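Long-range contacts in prolyl oligopeptidase (PDB 1YR2), which is a serine peptidase thought to hydrolyse oligopeptides after proline and, much less readily, after alanine: residues A[274-283]-A[322-332]; A[287-298]-A[309-320]. One frame throughout, in Å; residues are numbered along the deposited sequence.

Contact 1 (A[274-283]-A[322-332]); sequences SVSSDGRWVV and FVDGVGDQLWF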
loop_
_atom_site.group_PDB
_atom_site.type_symbol
_atom_site.label_atom_id
_atom_site.label_comp_id
_atom_site.label_asym_id
_atom_site.label_seq_id
_atom_site.Cartn_x
_atom_site.Cartn_y
_atom_site.Cartn_z
ATOM N N SER A 274 -4.878 18.758 -18.169
ATOM C CA SER A 274 -4.621 17.580 -18.979
ATOM C C SER A 274 -5.141 17.852 -20.375
ATOM O O SER A 274 -5.884 18.806 -20.568
ATOM C CB SER A 274 -5.364 16.346 -18.438
ATOM O OG SER A 274 -4.977 16.119 -17.113
ATOM N N VAL A 275 -4.733 17.015 -21.332
ATOM C CA VAL A 275 -5.164 17.108 -22.728
ATOM C C VAL A 275 -5.517 15.712 -23.128
ATOM O O VAL A 275 -4.825 14.739 -22.796
ATOM C CB VAL A 275 -4.061 17.694 -23.662
ATOM C CG1 VAL A 275 -4.567 17.871 -25.042
ATOM C CG2 VAL A 275 -3.565 19.051 -23.167
ATOM N N SER A 276 -6.622 15.586 -23.818
ATOM C CA SER A 276 -7.011 14.294 -24.340
ATOM C C SER A 276 -5.940 13.771 -25.321
ATOM O O SER A 276 -5.178 14.553 -25.918
ATOM C CB SER A 276 -8.419 14.323 -24.956
ATOM O OG SER A 276 -8.538 15.240 -26.030
ATOM N N SER A 277 -5.863 12.444 -25.439
ATOM C CA SER A 277 -4.788 11.814 -26.196
ATOM C C SER A 277 -4.744 12.176 -27.684
ATOM O O SER A 277 -3.658 12.183 -28.252
ATOM C CB SER A 277 -4.810 10.276 -25.999
ATOM O OG SER A 277 -6.112 9.761 -26.282
ATOM N N ASP A 278 -5.882 12.526 -28.286
ATOM C CA ASP A 278 -5.917 12.945 -29.672
ATOM C C ASP A 278 -5.806 14.462 -29.804
ATOM O O ASP A 278 -5.939 15.009 -30.876
ATOM C CB ASP A 278 -7.174 12.392 -30.384
ATOM C CG ASP A 278 -8.487 12.832 -29.739
ATOM O OD1 ASP A 278 -8.475 13.629 -28.749
ATOM O OD2 ASP A 278 -9.585 12.414 -30.212
ATOM N N GLY A 279 -5.609 15.140 -28.687
ATOM C CA GLY A 279 -5.244 16.531 -28.673
ATOM C C GLY A 279 -6.416 17.491 -28.805
ATOM O O GLY A 279 -6.205 18.703 -28.924
ATOM N N ARG A 280 -7.628 16.962 -28.713
ATOM C CA ARG A 280 -8.833 17.719 -29.026
ATOM C C ARG A 280 -9.409 18.596 -27.912
ATOM O O ARG A 280 -10.136 19.557 -28.208
ATOM C CB ARG A 280 -9.924 16.759 -29.509
ATOM C CG ARG A 280 -9.735 16.281 -30.951
ATOM C CD ARG A 280 -10.721 15.222 -31.331
ATOM N NE ARG A 280 -11.797 15.560 -32.290
ATOM C CZ ARG A 280 -12.473 16.687 -32.371
ATOM N NH1 ARG A 280 -12.217 17.719 -31.611
ATOM N NH2 ARG A 280 -13.441 16.790 -33.239
ATOM N N TRP A 281 -9.162 18.226 -26.663
ATOM C CA TRP A 281 -9.726 18.904 -25.489
ATOM C C TRP A 281 -8.683 19.105 -24.391
ATOM O O TRP A 281 -7.939 18.165 -24.046
ATOM C CB TRP A 281 -10.887 18.110 -24.935
ATOM C CG TRP A 281 -12.073 18.177 -25.814
ATOM C CD1 TRP A 281 -12.426 17.278 -26.790
ATOM C CD2 TRP A 281 -13.049 19.228 -25.864
ATOM N NE1 TRP A 281 -13.571 17.712 -27.419
ATOM C CE2 TRP A 281 -13.954 18.917 -26.877
ATOM C CE3 TRP A 281 -13.254 20.414 -25.124
ATOM C CZ2 TRP A 281 -15.050 19.744 -27.180
ATOM C CZ3 TRP A 281 -14.297 21.229 -25.442
ATOM C CH2 TRP A 281 -15.204 20.881 -26.444
ATOM N N VAL A 282 -8.644 20.329 -23.861
ATOM C CA VAL A 282 -7.979 20.630 -22.572
ATOM C C VAL A 282 -9.012 20.434 -21.470
ATOM O O VAL A 282 -10.162 20.854 -21.606
ATOM C CB VAL A 282 -7.446 22.071 -22.554
ATOM C CG1 VAL A 282 -6.841 22.466 -21.241
ATOM C CG2 VAL A 282 -6.421 22.247 -23.683
ATOM N N VAL A 283 -8.609 19.765 -20.394
ATOM C CA VAL A 283 -9.460 19.512 -19.256
ATOM C C VAL A 283 -8.725 19.973 -18.018
ATOM O O VAL A 283 -7.573 19.555 -17.715
ATOM C CB VAL A 283 -9.829 18.030 -19.136
ATOM C CG1 VAL A 283 -10.729 17.749 -17.935
ATOM C CG2 VAL A 283 -10.484 17.568 -20.432
ATOM N N PHE A 322 -10.674 12.801 -14.594
ATOM C CA PHE A 322 -10.651 12.694 -16.063
ATOM C C PHE A 322 -9.870 11.458 -16.470
ATOM O O PHE A 322 -8.790 11.253 -16.016
ATOM C CB PHE A 322 -9.977 13.940 -16.624
ATOM C CG PHE A 322 -9.782 13.936 -18.123
ATOM C CD1 PHE A 322 -10.820 13.703 -18.973
ATOM C CD2 PHE A 322 -8.521 14.205 -18.643
ATOM C CE1 PHE A 322 -10.610 13.698 -20.332
ATOM C CE2 PHE A 322 -8.324 14.237 -19.997
ATOM C CZ PHE A 322 -9.383 14.000 -20.828
ATOM N N VAL A 323 -10.459 10.647 -17.339
ATOM C CA VAL A 323 -9.793 9.441 -17.844
ATOM C C VAL A 323 -9.078 9.781 -19.146
ATOM O O VAL A 323 -7.847 9.834 -19.167
ATOM C CB VAL A 323 -10.801 8.294 -18.000
ATOM C CG1 VAL A 323 -10.151 7.041 -18.533
ATOM C CG2 VAL A 323 -11.441 7.957 -16.690
ATOM N N ASP A 324 -9.842 10.016 -20.212
ATOM C CA ASP A 324 -9.324 10.447 -21.494
ATOM C C ASP A 324 -10.508 10.890 -22.347
ATOM O O ASP A 324 -11.671 10.786 -21.926
ATOM C CB ASP A 324 -8.558 9.284 -22.156
ATOM C CG ASP A 324 -7.535 9.729 -23.217
ATOM O OD1 ASP A 324 -7.379 10.942 -23.571
ATOM O OD2 ASP A 324 -6.807 8.869 -23.739
ATOM N N GLY A 325 -10.204 11.403 -23.533
ATOM C CA GLY A 325 -11.199 11.767 -24.521
ATOM C C GLY A 325 -10.902 11.098 -25.848
ATOM O O GLY A 325 -9.768 10.770 -26.131
ATOM N N VAL A 326 -11.947 10.830 -26.615
ATOM C CA VAL A 326 -11.813 10.397 -28.001
ATOM C C VAL A 326 -12.792 11.256 -28.749
ATOM O O VAL A 326 -13.993 11.241 -28.454
ATOM C CB VAL A 326 -12.203 8.921 -28.222
ATOM C CG1 VAL A 326 -12.106 8.538 -29.717
ATOM C CG2 VAL A 326 -11.388 8.024 -27.401
ATOM N N GLY A 327 -12.290 12.059 -29.678
ATOM C CA GLY A 327 -13.185 12.905 -30.466
ATOM C C GLY A 327 -13.781 13.968 -29.545
ATOM O O GLY A 327 -13.055 14.614 -28.800
ATOM N N ASP A 328 -15.099 14.132 -29.550
ATOM C CA ASP A 328 -15.728 15.128 -28.679
ATOM C C ASP A 328 -16.433 14.478 -27.501
ATOM O O ASP A 328 -17.397 15.008 -26.951
ATOM C CB ASP A 328 -16.690 15.989 -29.467
ATOM C CG ASP A 328 -15.996 16.990 -30.362
ATOM O OD1 ASP A 328 -14.839 17.402 -30.049
ATOM O OD2 ASP A 328 -16.588 17.469 -31.358
ATOM N N GLN A 329 -15.959 13.288 -27.140
ATOM C CA GLN A 329 -16.429 12.589 -25.951
ATOM C C GLN A 329 -15.293 12.444 -24.946
ATOM O O GLN A 329 -14.194 12.066 -25.301
ATOM C CB GLN A 329 -17.000 11.225 -26.337
ATOM C CG GLN A 329 -18.286 11.394 -27.170
ATOM C CD GLN A 329 -18.914 10.115 -27.594
ATOM O OE1 GLN A 329 -18.223 9.109 -27.772
ATOM N NE2 GLN A 329 -20.235 10.136 -27.764
ATOM N N LEU A 330 -15.600 12.711 -23.690
ATOM C CA LEU A 330 -14.684 12.586 -22.578
ATOM C C LEU A 330 -15.237 11.581 -21.558
ATOM O O LEU A 330 -16.427 11.527 -21.319
ATOM C CB LEU A 330 -14.574 13.943 -21.890
ATOM C CG LEU A 330 -14.145 15.164 -22.704
ATOM C CD1 LEU A 330 -14.014 16.354 -21.758
ATOM C CD2 LEU A 330 -12.857 14.946 -23.453
ATOM N N TRP A 331 -14.372 10.837 -20.886
ATOM C CA TRP A 331 -14.818 9.919 -19.847
ATOM C C TRP A 331 -14.203 10.341 -18.517
ATOM O O TRP A 331 -13.056 10.714 -18.474
ATOM C CB TRP A 331 -14.331 8.501 -20.154
ATOM C CG TRP A 331 -15.170 7.876 -21.227
ATOM C CD1 TRP A 331 -16.210 7.025 -21.049
ATOM C CD2 TRP A 331 -15.064 8.079 -22.634
ATOM N NE1 TRP A 331 -16.742 6.653 -22.258
ATOM C CE2 TRP A 331 -16.052 7.270 -23.255
ATOM C CE3 TRP A 331 -14.185 8.788 -23.446
ATOM C CZ2 TRP A 331 -16.244 7.222 -24.640
ATOM C CZ3 TRP A 331 -14.371 8.725 -24.847
ATOM C CH2 TRP A 331 -15.399 7.952 -25.412
ATOM N N PHE A 332 -14.979 10.218 -17.448
ATOM C CA PHE A 332 -14.586 10.555 -16.101
ATOM C C PHE A 332 -14.986 9.435 -15.131
ATOM O O PHE A 332 -15.980 8.735 -15.320
ATOM C CB PHE A 332 -15.325 11.856 -15.611
ATOM C CG PHE A 332 -14.928 13.094 -16.350
ATOM C CD1 PHE A 332 -15.561 13.400 -17.541
ATOM C CD2 PHE A 332 -13.953 13.968 -15.858
ATOM C CE1 PHE A 332 -15.241 14.525 -18.246
ATOM C CE2 PHE A 332 -13.626 15.128 -16.576
ATOM C CZ PHE A 332 -14.255 15.397 -17.773
HETATM O O HOH W 1 -10.722 14.012 -27.303
HETATM O O HOH W 2 -8.004 10.001 -27.982
#
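Arg280 lies along the backbone of Gly327 and reaches Asp328 beyond it. Its CB stands near Gly327 O, and CD comes to 3.5 Å from Gly327 CA; glycine suits this spot because the type II' turn from Val326 to Gln329 needs positive phi there. A bend at chi3 (109°) then turns NE over the Gly327 CA and C atoms and carries the guanidinium across to the carboxylate. CZ and NH2 lie 3.4 and 3.5 Å from Asp328 OD1, and NH1 ends 3.1 Å from the same Asp328 OD1. That oxygen lies over the guanidinium face, so no N-H is aimed at it and the salt bridge works through charge; the two planes stand 68° apart. OD1 also accepts the indole NE1 of Trp281 at 2.9 Å, from its anti side and somewhat out of the carboxylate plane.

Aspartates tie the two hairpins further, gripping backbone N-H groups and one hydroxyl. Asp278 OD2 takes Gly327 N on its syn lone pair, at 2.8 Å and nearly straight (170°). In return, Asp324 spans Ser277: OD1 receives the Ser277 N at 2.8 Å, while OD2 receives Ser277 OG. A water accepts from Ser276 OG and donates to Asp278 OD1 and Gly327 O.

Further in, polarity gives way to packing. Val283 sets CG2 over the Phe322 face, 3.8 Å from the ring centroid, in a CH-pi contact, and also touches Leu330 and Phe332. A polar rim outside branched aliphatic and aromatic packing here joins two successive four-stranded blades of the beta-propeller domain, through their inner hairpins.

Contact 2 (A[287-298]-A[309-320]); sequences SEGTDPVNTVHV and VTALIPDLKAQW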
loop_
_atom_site.group_PDB
_atom_site.type_symbol
_atom_site.label_atom_id
_atom_site.label_comp_id
_atom_site.label_asym_id
_atom_site.label_seq_id
_atom_site.Cartn_x
_atom_site.Cartn_y
_atom_site.Cartn_z
ATOM N N SER A 287 -9.374 21.854 -7.333
ATOM C CA SER A 287 -9.770 21.493 -5.975
ATOM C C SER A 287 -9.213 22.466 -4.964
ATOM O O SER A 287 -8.373 23.309 -5.281
ATOM C CB SER A 287 -9.304 20.064 -5.662
ATOM O OG SER A 287 -7.874 19.978 -5.658
ATOM N N GLU A 288 -9.656 22.304 -3.720
ATOM C CA GLU A 288 -9.233 23.142 -2.645
ATOM C C GLU A 288 -9.235 22.297 -1.393
ATOM O O GLU A 288 -10.247 21.678 -1.109
ATOM C CB GLU A 288 -10.285 24.246 -2.531
ATOM C CG GLU A 288 -9.907 25.340 -1.633
ATOM C CD GLU A 288 -10.873 26.498 -1.706
ATOM O OE1 GLU A 288 -11.267 26.927 -2.842
ATOM O OE2 GLU A 288 -11.202 26.981 -0.609
ATOM N N GLY A 289 -8.119 22.228 -0.685
ATOM C CA GLY A 289 -8.117 21.732 0.699
ATOM C C GLY A 289 -8.453 20.260 1.002
ATOM O O GLY A 289 -9.380 19.986 1.792
ATOM N N THR A 290 -7.692 19.317 0.437
ATOM C CA THR A 290 -7.812 17.828 0.718
ATOM C C THR A 290 -9.196 17.098 0.699
ATOM O O THR A 290 -9.211 15.867 0.767
ATOM C CB THR A 290 -7.100 17.394 2.064
ATOM O OG1 THR A 290 -7.940 17.716 3.184
ATOM C CG2 THR A 290 -5.789 18.149 2.313
ATOM N N ASP A 291 -10.340 17.777 0.636
ATOM C CA ASP A 291 -11.591 17.038 0.372
ATOM C C ASP A 291 -11.486 16.482 -1.062
ATOM O O ASP A 291 -11.066 17.205 -1.972
ATOM C CB ASP A 291 -12.831 17.920 0.500
ATOM C CG ASP A 291 -12.608 19.076 1.466
ATOM O OD1 ASP A 291 -12.055 20.151 1.017
ATOM O OD2 ASP A 291 -12.924 18.960 2.691
ATOM N N PRO A 292 -11.833 15.208 -1.253
ATOM C CA PRO A 292 -11.675 14.544 -2.554
ATOM C C PRO A 292 -12.835 14.865 -3.516
ATOM O O PRO A 292 -13.573 13.942 -3.937
ATOM C CB PRO A 292 -11.652 13.062 -2.163
ATOM C CG PRO A 292 -12.557 12.994 -0.952
ATOM C CD PRO A 292 -12.409 14.304 -0.232
ATOM N N VAL A 293 -13.014 16.159 -3.813
ATOM C CA VAL A 293 -14.016 16.657 -4.737
ATOM C C VAL A 293 -13.373 17.720 -5.642
ATOM O O VAL A 293 -12.382 18.335 -5.273
ATOM C CB VAL A 293 -15.329 17.197 -4.058
ATOM C CG1 VAL A 293 -15.983 16.110 -3.164
ATOM C CG2 VAL A 293 -15.146 18.485 -3.261
ATOM N N ASN A 294 -13.942 17.926 -6.821
ATOM C CA ASN A 294 -13.331 18.829 -7.784
ATOM C C ASN A 294 -14.285 19.369 -8.810
ATOM O O ASN A 294 -15.321 18.763 -9.083
ATOM C CB ASN A 294 -12.094 18.199 -8.460
ATOM C CG ASN A 294 -12.450 17.045 -9.371
ATOM O OD1 ASN A 294 -12.614 15.908 -8.896
ATOM N ND2 ASN A 294 -12.608 17.324 -10.699
ATOM N N THR A 295 -13.918 20.518 -9.380
ATOM C CA THR A 295 -14.588 21.085 -10.510
ATOM C C THR A 295 -13.881 20.659 -11.769
ATOM O O THR A 295 -12.782 20.118 -11.721
ATOM C CB THR A 295 -14.615 22.631 -10.461
ATOM O OG1 THR A 295 -13.284 23.152 -10.577
ATOM C CG2 THR A 295 -15.221 23.172 -9.135
ATOM N N VAL A 296 -14.545 20.906 -12.899
ATOM C CA VAL A 296 -13.996 20.563 -14.203
ATOM C C VAL A 296 -14.323 21.675 -15.153
ATOM O O VAL A 296 -15.524 22.061 -15.258
ATOM C CB VAL A 296 -14.581 19.194 -14.750
ATOM C CG1 VAL A 296 -13.945 18.858 -16.133
ATOM C CG2 VAL A 296 -14.320 18.054 -13.779
ATOM N N HIS A 297 -13.292 22.226 -15.807
ATOM C CA HIS A 297 -13.446 23.127 -16.924
ATOM C C HIS A 297 -12.835 22.508 -18.192
ATOM O O HIS A 297 -11.886 21.706 -18.097
ATOM C CB HIS A 297 -12.774 24.469 -16.659
ATOM C CG HIS A 297 -13.438 25.283 -15.597
ATOM N ND1 HIS A 297 -13.388 24.956 -14.265
ATOM C CD2 HIS A 297 -14.209 26.400 -15.685
ATOM C CE1 HIS A 297 -14.079 25.853 -13.572
ATOM N NE2 HIS A 297 -14.598 26.733 -14.411
ATOM N N VAL A 298 -13.398 22.828 -19.359
ATOM C CA VAL A 298 -12.902 22.259 -20.621
ATOM C C VAL A 298 -12.698 23.356 -21.663
ATOM O O VAL A 298 -13.314 24.406 -21.586
ATOM C CB VAL A 298 -13.828 21.163 -21.197
ATOM C CG1 VAL A 298 -13.922 20.018 -20.207
ATOM C CG2 VAL A 298 -15.194 21.709 -21.562
ATOM N N VAL A 309 -12.407 28.719 -22.303
ATOM C CA VAL A 309 -12.495 27.744 -21.197
ATOM C C VAL A 309 -13.886 27.849 -20.591
ATOM O O VAL A 309 -14.310 28.969 -20.205
ATOM C CB VAL A 309 -11.422 27.997 -20.116
ATOM C CG1 VAL A 309 -11.520 26.960 -18.975
ATOM C CG2 VAL A 309 -10.041 27.907 -20.692
ATOM N N THR A 310 -14.641 26.746 -20.577
ATOM C CA THR A 310 -16.002 26.750 -20.000
ATOM C C THR A 310 -16.127 25.746 -18.905
ATOM O O THR A 310 -15.459 24.727 -18.898
ATOM C CB THR A 310 -17.063 26.387 -21.017
ATOM O OG1 THR A 310 -16.607 25.263 -21.766
ATOM C CG2 THR A 310 -17.309 27.513 -22.023
ATOM N N ALA A 311 -17.035 26.012 -17.988
ATOM C CA ALA A 311 -17.235 25.177 -16.834
ATOM C C ALA A 311 -18.082 23.992 -17.229
ATOM O O ALA A 311 -19.151 24.175 -17.779
ATOM C CB ALA A 311 -17.962 25.982 -15.750
ATOM N N LEU A 312 -17.625 22.780 -16.953
ATOM C CA LEU A 312 -18.468 21.603 -17.192
ATOM C C LEU A 312 -19.115 21.156 -15.880
ATOM O O LEU A 312 -20.260 20.829 -15.848
ATOM C CB LEU A 312 -17.587 20.488 -17.734
ATOM C CG LEU A 312 -17.958 19.519 -18.843
ATOM C CD1 LEU A 312 -17.261 18.195 -18.644
ATOM C CD2 LEU A 312 -19.447 19.382 -19.128
ATOM N N ILE A 313 -18.335 21.082 -14.814
ATOM C CA ILE A 313 -18.813 20.781 -13.463
ATOM C C ILE A 313 -18.387 21.998 -12.637
ATOM O O ILE A 313 -17.244 22.116 -12.262
ATOM C CB ILE A 313 -18.114 19.497 -12.905
ATOM C CG1 ILE A 313 -18.402 18.263 -13.760
ATOM C CG2 ILE A 313 -18.450 19.279 -11.398
ATOM C CD1 ILE A 313 -19.858 17.828 -13.832
ATOM N N PRO A 314 -19.269 22.972 -12.468
ATOM C CA PRO A 314 -18.855 24.255 -11.873
ATOM C C PRO A 314 -18.702 24.291 -10.348
ATOM O O PRO A 314 -18.066 25.226 -9.833
ATOM C CB PRO A 314 -19.966 25.228 -12.318
ATOM C CG PRO A 314 -21.140 24.377 -12.660
ATOM C CD PRO A 314 -20.638 23.004 -12.971
ATOM N N ASP A 315 -19.302 23.367 -9.632
ATOM C CA ASP A 315 -19.299 23.423 -8.163
ATOM C C ASP A 315 -18.476 22.286 -7.575
ATOM O O ASP A 315 -18.278 21.242 -8.200
ATOM C CB ASP A 315 -20.719 23.396 -7.593
ATOM C CG ASP A 315 -21.603 24.484 -8.160
ATOM O OD1 ASP A 315 -21.192 25.679 -8.128
ATOM O OD2 ASP A 315 -22.733 24.239 -8.672
ATOM N N LEU A 316 -18.009 22.488 -6.354
ATOM C CA LEU A 316 -17.262 21.475 -5.632
ATOM C C LEU A 316 -18.206 20.643 -4.829
ATOM O O LEU A 316 -18.563 21.036 -3.712
ATOM C CB LEU A 316 -16.303 22.144 -4.656
ATOM C CG LEU A 316 -15.046 22.781 -5.207
ATOM C CD1 LEU A 316 -14.369 23.507 -4.088
ATOM C CD2 LEU A 316 -14.132 21.704 -5.773
ATOM N N LYS A 317 -18.619 19.504 -5.382
ATOM C CA LYS A 317 -19.645 18.633 -4.813
ATOM C C LYS A 317 -19.224 17.163 -4.832
ATOM O O LYS A 317 -19.547 16.408 -3.922
ATOM C CB LYS A 317 -20.947 18.731 -5.628
ATOM C CG LYS A 317 -21.784 19.973 -5.414
ATOM C CD LYS A 317 -23.051 19.930 -6.306
ATOM C CE LYS A 317 -23.936 21.175 -6.133
ATOM N NZ LYS A 317 -24.479 21.710 -7.447
ATOM N N ALA A 318 -18.494 16.765 -5.862
ATOM C CA ALA A 318 -18.103 15.367 -6.064
ATOM C C ALA A 318 -16.750 15.216 -6.766
ATOM O O ALA A 318 -16.265 16.165 -7.374
ATOM C CB ALA A 318 -19.220 14.657 -6.879
ATOM N N GLN A 319 -16.155 14.024 -6.644
ATOM C CA GLN A 319 -15.031 13.577 -7.447
ATOM C C GLN A 319 -15.417 13.397 -8.928
ATOM O O GLN A 319 -16.375 12.756 -9.251
ATOM C CB GLN A 319 -14.452 12.250 -6.863
ATOM C CG GLN A 319 -13.257 11.644 -7.652
ATOM C CD GLN A 319 -13.104 10.135 -7.472
ATOM O OE1 GLN A 319 -13.011 9.669 -6.367
ATOM N NE2 GLN A 319 -13.140 9.377 -8.574
ATOM N N TRP A 320 -14.646 13.995 -9.818
ATOM C CA TRP A 320 -14.739 13.843 -11.272
ATOM C C TRP A 320 -13.318 13.740 -11.807
ATOM O O TRP A 320 -12.687 14.772 -12.060
ATOM C CB TRP A 320 -15.388 15.056 -11.906
ATOM C CG TRP A 320 -16.825 15.140 -11.674
ATOM C CD1 TRP A 320 -17.449 15.747 -10.622
ATOM C CD2 TRP A 320 -17.860 14.580 -12.483
ATOM N NE1 TRP A 320 -18.807 15.586 -10.727
ATOM C CE2 TRP A 320 -19.090 14.900 -11.871
ATOM C CE3 TRP A 320 -17.880 13.892 -13.704
ATOM C CZ2 TRP A 320 -20.336 14.523 -12.415
ATOM C CZ3 TRP A 320 -19.075 13.484 -14.213
ATOM C CH2 TRP A 320 -20.305 13.810 -13.583
HETATM O O HOH W 3 -17.839 18.596 -8.030
#
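Val296 and Ile313 form a hydrogen-bonded antiparallel pair, each backbone N giving to the other's O at 3.0 Å. Val296 O takes a second donor, Leu312 N, so that Leu312 and Ile313 both face one residue: a classic beta bulge, placed where the chain turns a corner. On its far side the pairing resumes with His297 opposite Ala311, then with Val298 and Thr310, joined by two backbone bonds. In the other direction the regular pairing ends, although Asn294 N still reaches Ala318 O at 3.0 Å.

Strands 295-302 and 305-311 are the third and the outermost strand of one propeller blade, and the stretch after the bulge leads over to Trp320, at the start of the innermost strand of the next. Asn294 fastens this crossing. Its CG sits between the backbone N and the carbonyl carbon (chi1 68°), which turns the amide onto the Trp320 backbone: OD1 accepts Trp320 N at 2.9 Å, almost straight at 175°, and ND2 gives to Trp320 O at 2.9 Å, nearly in the amide plane. A further bond from ND2 to Thr295 O fixes the amide's rotation, a task for which a group carrying both donor and acceptor is well fitted.

Val296 packs beside it, CG2 lying 3.7 Å from Trp320 CB; its CB packs against CB of Ile313, a residue whose CD1 covers one face of the Trp320 indole. On the opposite face of the hairpin, His297 sets CD2 3.5 Å from Ala311 CA, a close fit allowed by the small alanine, and its ring also meets Phe261. Leu316 lays CD2 beside Asn294 CA, 3.6 Å away, and against Thr295.

How the contacts relate
Contact 1 joins two successive propeller blades through their inner hairpins, whereas contact 2 pairs the outer strands of the first of these blades and follows the chain over to the second. Contact 1 has no strand pairing across it and depends on side chains, carboxylates above all, some binding backbone N-H groups; contact 2 depends largely on backbone hydrogen bonds and one asparagine, and has several exposed residues. Both are only partly buried, their centres about 16 Å apart, yet share a buried apolar layer between the blades: Val283 and Phe332 of contact 1 pack on Val296 of contact 2, and Phe332 also on the Trp320 ring. Strands 281-287 and 295-302, neighbours in one sheet, also link them.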